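Local coordinates for inosine-uridine preferring nucleoside hydrolase family protein (Bacillus anthracis, PDB 2C40) that adopts the predominantly parallel alpha/beta fold of the nucleosidase clan and binds a calcium ion together with alpha-D-ribofuranose, at residues P36-L41 with N71-D76; R78-Y83 with Y228-P233. All coordinates share one frame; numbering follows the deposited sequence.

Contact 1 (P36-L41 with N71-D76). With RIB (alpha-D-ribofuranose), chain D.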
# COMPACT_ATOMS: atom_id res chain seq x y z
N PRO A 36 3.03 17.47 9.11
CA PRO A 36 2.41 17.00 7.87
C PRO A 36 3.22 17.28 6.57
O PRO A 36 2.76 17.95 5.66
CB PRO A 36 1.04 17.73 7.92
CG PRO A 36 1.33 19.00 8.52
CD PRO A 36 2.35 18.68 9.63
N ALA A 37 4.42 16.72 6.50
CA ALA A 37 5.32 16.97 5.38
C ALA A 37 5.17 15.79 4.41
O ALA A 37 4.42 15.89 3.44
CB ALA A 37 6.74 17.17 5.86
N ASP A 38 5.83 14.66 4.67
CA ASP A 38 5.65 13.47 3.83
C ASP A 38 4.45 12.62 4.29
O ASP A 38 4.50 11.40 4.28
CB ASP A 38 6.91 12.66 3.84
CG ASP A 38 6.98 11.67 2.73
OD1 ASP A 38 7.80 10.77 2.89
OD2 ASP A 38 6.21 11.77 1.75
N CYS A 39 3.41 13.30 4.73
CA CYS A 39 2.22 12.65 5.24
C CYS A 39 1.08 13.65 5.29
O CYS A 39 1.31 14.85 5.27
CB CYS A 39 2.43 12.05 6.64
SG CYS A 39 2.45 13.20 8.06
N TYR A 40 -0.13 13.12 5.31
CA TYR A 40 -1.30 13.84 5.75
C TYR A 40 -1.39 13.70 7.27
O TYR A 40 -1.11 12.66 7.82
CB TYR A 40 -2.54 13.29 5.04
CG TYR A 40 -2.62 13.71 3.58
CD1 TYR A 40 -1.94 13.00 2.58
CD2 TYR A 40 -3.31 14.85 3.22
CE1 TYR A 40 -2.00 13.41 1.24
CE2 TYR A 40 -3.40 15.25 1.89
CZ TYR A 40 -2.75 14.52 0.91
OH TYR A 40 -2.86 14.96 -0.38
N LEU A 41 -1.76 14.78 7.94
CA LEU A 41 -1.67 14.83 9.41
C LEU A 41 -2.54 13.80 10.14
O LEU A 41 -2.11 13.20 11.12
CB LEU A 41 -2.04 16.23 9.89
CG LEU A 41 -1.82 16.54 11.38
CD1 LEU A 41 -0.34 16.44 11.83
CD2 LEU A 41 -2.41 17.94 11.61
N ASN A 71 7.93 23.91 0.30
CA ASN A 71 7.95 23.06 -0.89
C ASN A 71 7.35 21.70 -0.52
O ASN A 71 8.05 20.84 -0.01
CB ASN A 71 9.39 22.94 -1.40
CG ASN A 71 9.96 24.27 -1.81
OD1 ASN A 71 9.37 24.93 -2.64
ND2 ASN A 71 11.12 24.68 -1.22
N PRO A 72 6.02 21.54 -0.71
CA PRO A 72 5.33 20.30 -0.29
C PRO A 72 5.84 18.99 -0.94
O PRO A 72 6.36 19.02 -2.03
CB PRO A 72 3.87 20.58 -0.66
CG PRO A 72 3.78 22.14 -0.80
CD PRO A 72 5.09 22.53 -1.31
N PHE A 73 5.76 17.87 -0.24
CA PHE A 73 6.14 16.55 -0.79
C PHE A 73 5.14 16.09 -1.86
O PHE A 73 4.03 16.62 -1.92
CB PHE A 73 6.17 15.50 0.32
CG PHE A 73 7.46 15.46 1.14
CD1 PHE A 73 7.67 16.34 2.22
CD2 PHE A 73 8.40 14.50 0.91
CE1 PHE A 73 8.79 16.31 2.95
CE2 PHE A 73 9.55 14.42 1.69
CZ PHE A 73 9.77 15.35 2.69
N PRO A 74 5.56 15.16 -2.76
CA PRO A 74 4.64 14.61 -3.73
C PRO A 74 3.43 13.96 -3.07
O PRO A 74 3.61 13.33 -2.04
CB PRO A 74 5.51 13.56 -4.48
CG PRO A 74 6.93 14.05 -4.27
CD PRO A 74 6.94 14.67 -2.95
N LYS A 75 2.23 14.11 -3.64
CA LYS A 75 1.04 13.55 -3.00
C LYS A 75 1.16 12.06 -2.76
O LYS A 75 0.74 11.55 -1.73
CB LYS A 75 -0.21 13.83 -3.80
CG LYS A 75 -1.51 13.42 -3.04
CD LYS A 75 -2.68 13.19 -3.93
CE LYS A 75 -3.77 14.17 -3.62
NZ LYS A 75 -5.10 13.78 -4.11
N ASP A 76 1.71 11.32 -3.73
CA ASP A 76 1.62 9.83 -3.66
C ASP A 76 2.46 9.27 -2.52
O ASP A 76 2.08 8.29 -1.90
CB ASP A 76 1.86 9.14 -5.02
O5 RIB D . 14.55 12.66 1.82
C5 RIB D . 14.30 11.44 2.57
C4 RIB D . 13.04 11.64 3.40
O4 RIB D . 11.94 11.76 2.47
C3 RIB D . 12.66 10.57 4.44
O3 RIB D . 12.85 11.13 5.78
C2 RIB D . 11.19 10.08 4.06
O2 RIB D . 10.06 9.95 5.05
C1 RIB D . 10.77 11.04 2.92
O HOH W 1 4.05 18.13 2.38
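The F73 ring carries D38 over one face and meets alpha-D-ribofuranose at its edge. This is part of the ligand pocket of the alpha/beta nucleosidase fold, built on the loop after strand 27-34 and the approach to helix 75-78. D38 CB lies 3.8 Å from the centroid of the F73 ring and 10° off the ring normal, the geometry of a CH-pi contact almost over the middle. The D38 carboxylate continues along the same face, its plane 17° from that of the ring, with OD2 3.6 Å from F73 CD2. At the rim, F73 CE2 is 3.7 Å from O4 of the sugar, near the ring plane.

With CG anti to the backbone N (chi1 -163°), the D38 side chain reaches from the ring to the sugar: OD1 comes within 3.0 Å of C1 of alpha-D-ribofuranose, while OD2 is buried by the contact and has no modelled polar partner. The D38 backbone N donates to OD1 of the calcium ligand D9, which ties the stacked aspartate to the metal site. W172 stacks with F73 as well, and both belong to the same sugar pocket.

A37 adds an apolar touch, its CB resting 3.7 Å from F73 CE1. The backbones have no direct hydrogen bond; a water instead accepts from F73 N and donates to A37 O, the latter leg unusually short and therefore doubtful in length. Farther from the pocket, Y40, at the N-cap position of helix 41-55, points its hydroxyl at the K75 chain, which it crosses obliquely. K75 CG lies at the edge of the tyrosine ring, near its plane: Y40 OH is 3.4 Å from K75 CG and 3.5 Å from K75 CE.

Contact 2 (R78-Y83 with Y228-P233)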
# COMPACT_ATOMS: atom_id res chain seq x y z
N ARG A 78 2.90 10.98 0.29
CA ARG A 78 2.13 11.42 1.46
C ARG A 78 0.97 10.50 1.91
O ARG A 78 0.54 10.57 3.07
CB ARG A 78 1.60 12.83 1.20
CG ARG A 78 2.71 13.84 0.91
CD ARG A 78 2.11 15.21 0.79
NE ARG A 78 1.49 15.57 2.06
CZ ARG A 78 0.62 16.56 2.24
NH1 ARG A 78 0.25 17.32 1.23
NH2 ARG A 78 0.11 16.80 3.43
N MET A 79 0.48 9.66 1.02
CA MET A 79 -0.65 8.78 1.31
C MET A 79 -0.31 7.62 2.25
O MET A 79 -1.20 7.01 2.82
CB MET A 79 -1.18 8.17 -0.01
CG MET A 79 -1.88 9.13 -0.96
SD MET A 79 -3.32 10.00 -0.29
CE MET A 79 -4.67 8.83 -0.46
N HIS A 80 0.97 7.30 2.39
CA HIS A 80 1.41 6.02 2.98
C HIS A 80 0.92 5.76 4.40
O HIS A 80 0.62 4.59 4.78
CB HIS A 80 2.94 5.92 2.90
CG HIS A 80 3.46 5.69 1.52
ND1 HIS A 80 4.80 5.67 1.22
CD2 HIS A 80 2.80 5.51 0.35
CE1 HIS A 80 4.96 5.43 -0.07
NE2 HIS A 80 3.76 5.32 -0.62
N ALA A 81 0.77 6.85 5.17
CA ALA A 81 0.20 6.81 6.52
C ALA A 81 -1.20 6.28 6.57
O ALA A 81 -1.53 5.60 7.53
CB ALA A 81 0.25 8.22 7.17
N PHE A 82 -2.03 6.58 5.55
CA PHE A 82 -3.39 6.04 5.45
C PHE A 82 -3.38 4.54 5.52
O PHE A 82 -4.17 3.93 6.21
CB PHE A 82 -4.12 6.50 4.18
CG PHE A 82 -4.53 7.96 4.22
CD1 PHE A 82 -3.82 8.93 3.52
CD2 PHE A 82 -5.63 8.36 5.00
CE1 PHE A 82 -4.19 10.27 3.56
CE2 PHE A 82 -6.03 9.71 5.04
CZ PHE A 82 -5.31 10.66 4.33
N TYR A 83 -2.39 3.94 4.86
CA TYR A 83 -2.28 2.52 4.78
C TYR A 83 -1.80 1.96 6.08
O TYR A 83 -2.39 1.01 6.56
CB TYR A 83 -1.40 2.10 3.59
CG TYR A 83 -1.69 2.90 2.33
CD1 TYR A 83 -0.65 3.32 1.48
CD2 TYR A 83 -2.99 3.32 2.02
CE1 TYR A 83 -0.92 4.08 0.34
CE2 TYR A 83 -3.27 4.10 0.88
CZ TYR A 83 -2.23 4.47 0.06
OH TYR A 83 -2.51 5.20 -1.07
N TYR A 228 6.59 -2.37 5.19
CA TYR A 228 7.44 -2.28 3.99
C TYR A 228 6.83 -2.83 2.68
O TYR A 228 7.35 -2.56 1.61
CB TYR A 228 8.82 -2.87 4.29
CG TYR A 228 9.61 -1.88 5.14
CD1 TYR A 228 10.00 -2.19 6.44
CD2 TYR A 228 9.88 -0.59 4.64
CE1 TYR A 228 10.69 -1.27 7.19
CE2 TYR A 228 10.52 0.32 5.37
CZ TYR A 228 10.93 -0.00 6.67
OH TYR A 228 11.62 0.95 7.40
N ALA A 229 5.71 -3.53 2.78
CA ALA A 229 4.93 -4.00 1.64
C ALA A 229 4.36 -2.83 0.85
O ALA A 229 4.13 -2.89 -0.35
CB ALA A 229 3.79 -4.85 2.16
N ILE A 230 4.06 -1.78 1.59
CA ILE A 230 3.56 -0.47 1.10
C ILE A 230 4.58 0.27 0.20
O ILE A 230 4.26 1.15 -0.56
CB ILE A 230 3.21 0.37 2.39
CG1 ILE A 230 1.90 -0.21 3.01
CG2 ILE A 230 3.17 1.82 2.12
CD1 ILE A 230 1.42 0.37 4.43
N VAL A 231 5.83 -0.12 0.30
CA VAL A 231 6.88 0.49 -0.45
C VAL A 231 7.76 -0.67 -1.01
O VAL A 231 8.95 -0.77 -0.72
CB VAL A 231 7.54 1.50 0.53
CG1 VAL A 231 8.68 0.91 1.34
CG2 VAL A 231 7.91 2.79 -0.17
N PRO A 232 7.15 -1.56 -1.80
CA PRO A 232 7.74 -2.83 -2.17
C PRO A 232 8.73 -2.74 -3.36
O PRO A 232 8.83 -1.69 -4.02
CB PRO A 232 6.51 -3.63 -2.60
CG PRO A 232 5.73 -2.65 -3.30
CD PRO A 232 5.86 -1.39 -2.47
N PRO A 233 9.44 -3.84 -3.64
CA PRO A 233 10.32 -3.85 -4.80
C PRO A 233 9.45 -3.87 -6.10
O PRO A 233 8.44 -4.55 -6.14
CB PRO A 233 11.16 -5.12 -4.61
CG PRO A 233 10.85 -5.63 -3.19
CD PRO A 233 9.45 -5.14 -2.93
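Y83, whose CB meets I230, has M79 O 3.7 Å above the plane of its ring, over its centre, and the same carbonyl accepts the shortest polar bond here, from F82 N to M79 O at 2.9 Å. That backbone bond forms just where the chain runs into helix 80-85, which in this alpha/beta fold packs against segment 228-233, at the end of the helix 219-229 region.

No hydrogen bond crosses the interface; the evidence is for apolar packing centred on I230, whose two branches serve different partners. CG1 sits beside the backbone N (chi1 -73°) and the chain continues extended, taking CD1 to Y83 CB at 3.4 Å. CG2, anti to the backbone N, covers one face of the H80 imidazole instead: it is 4.1 Å from the centroid of the H80 ring and 18° off the normal, displaced toward the rim, a CH-pi contact. The same methyl lies near the plane of the Y83 ring, so it touches both rings, H80 by its face and Y83 by its edge.

I230 also touches V12 of helix 12-21, and R209 of helix 206-214 binds the carbonyls of Y228 and V231, which flank the A229-I230 pair in sequence. The contact is part of the interface with the second subunit, where A229 of that subunit packs on Y83 and P232 of that subunit on F82. The H80 side chain lies about 8 Å from the bound alpha-D-ribofuranose. At the far end of its ring, V231 crosses at about a right angle, CG2 standing 4.0 Å from H80 CE1.

Followed from the N terminus, the chain leaves strand 27-34, passes through 36-41 and helix 41-55, and returns at 71-76, where contact 1 closes a loop of 29 intervening residues. Contact 2 opens soon afterwards at 78-83 and closes only after 144 more, at 228-233; the two loops are therefore in series, neither nesting nor crossing. Their centres are 13 Å apart. R78, at the end of helix 75-78 and just before helix 80-85, joins them: its NH2 is 2.9 Å from C39 O, a probable hydrogen bond, and its guanidinium makes a cation-pi contact with Y40. The two contacts thus tie the sugar pocket, through R78, to the helices that pack on the second subunit.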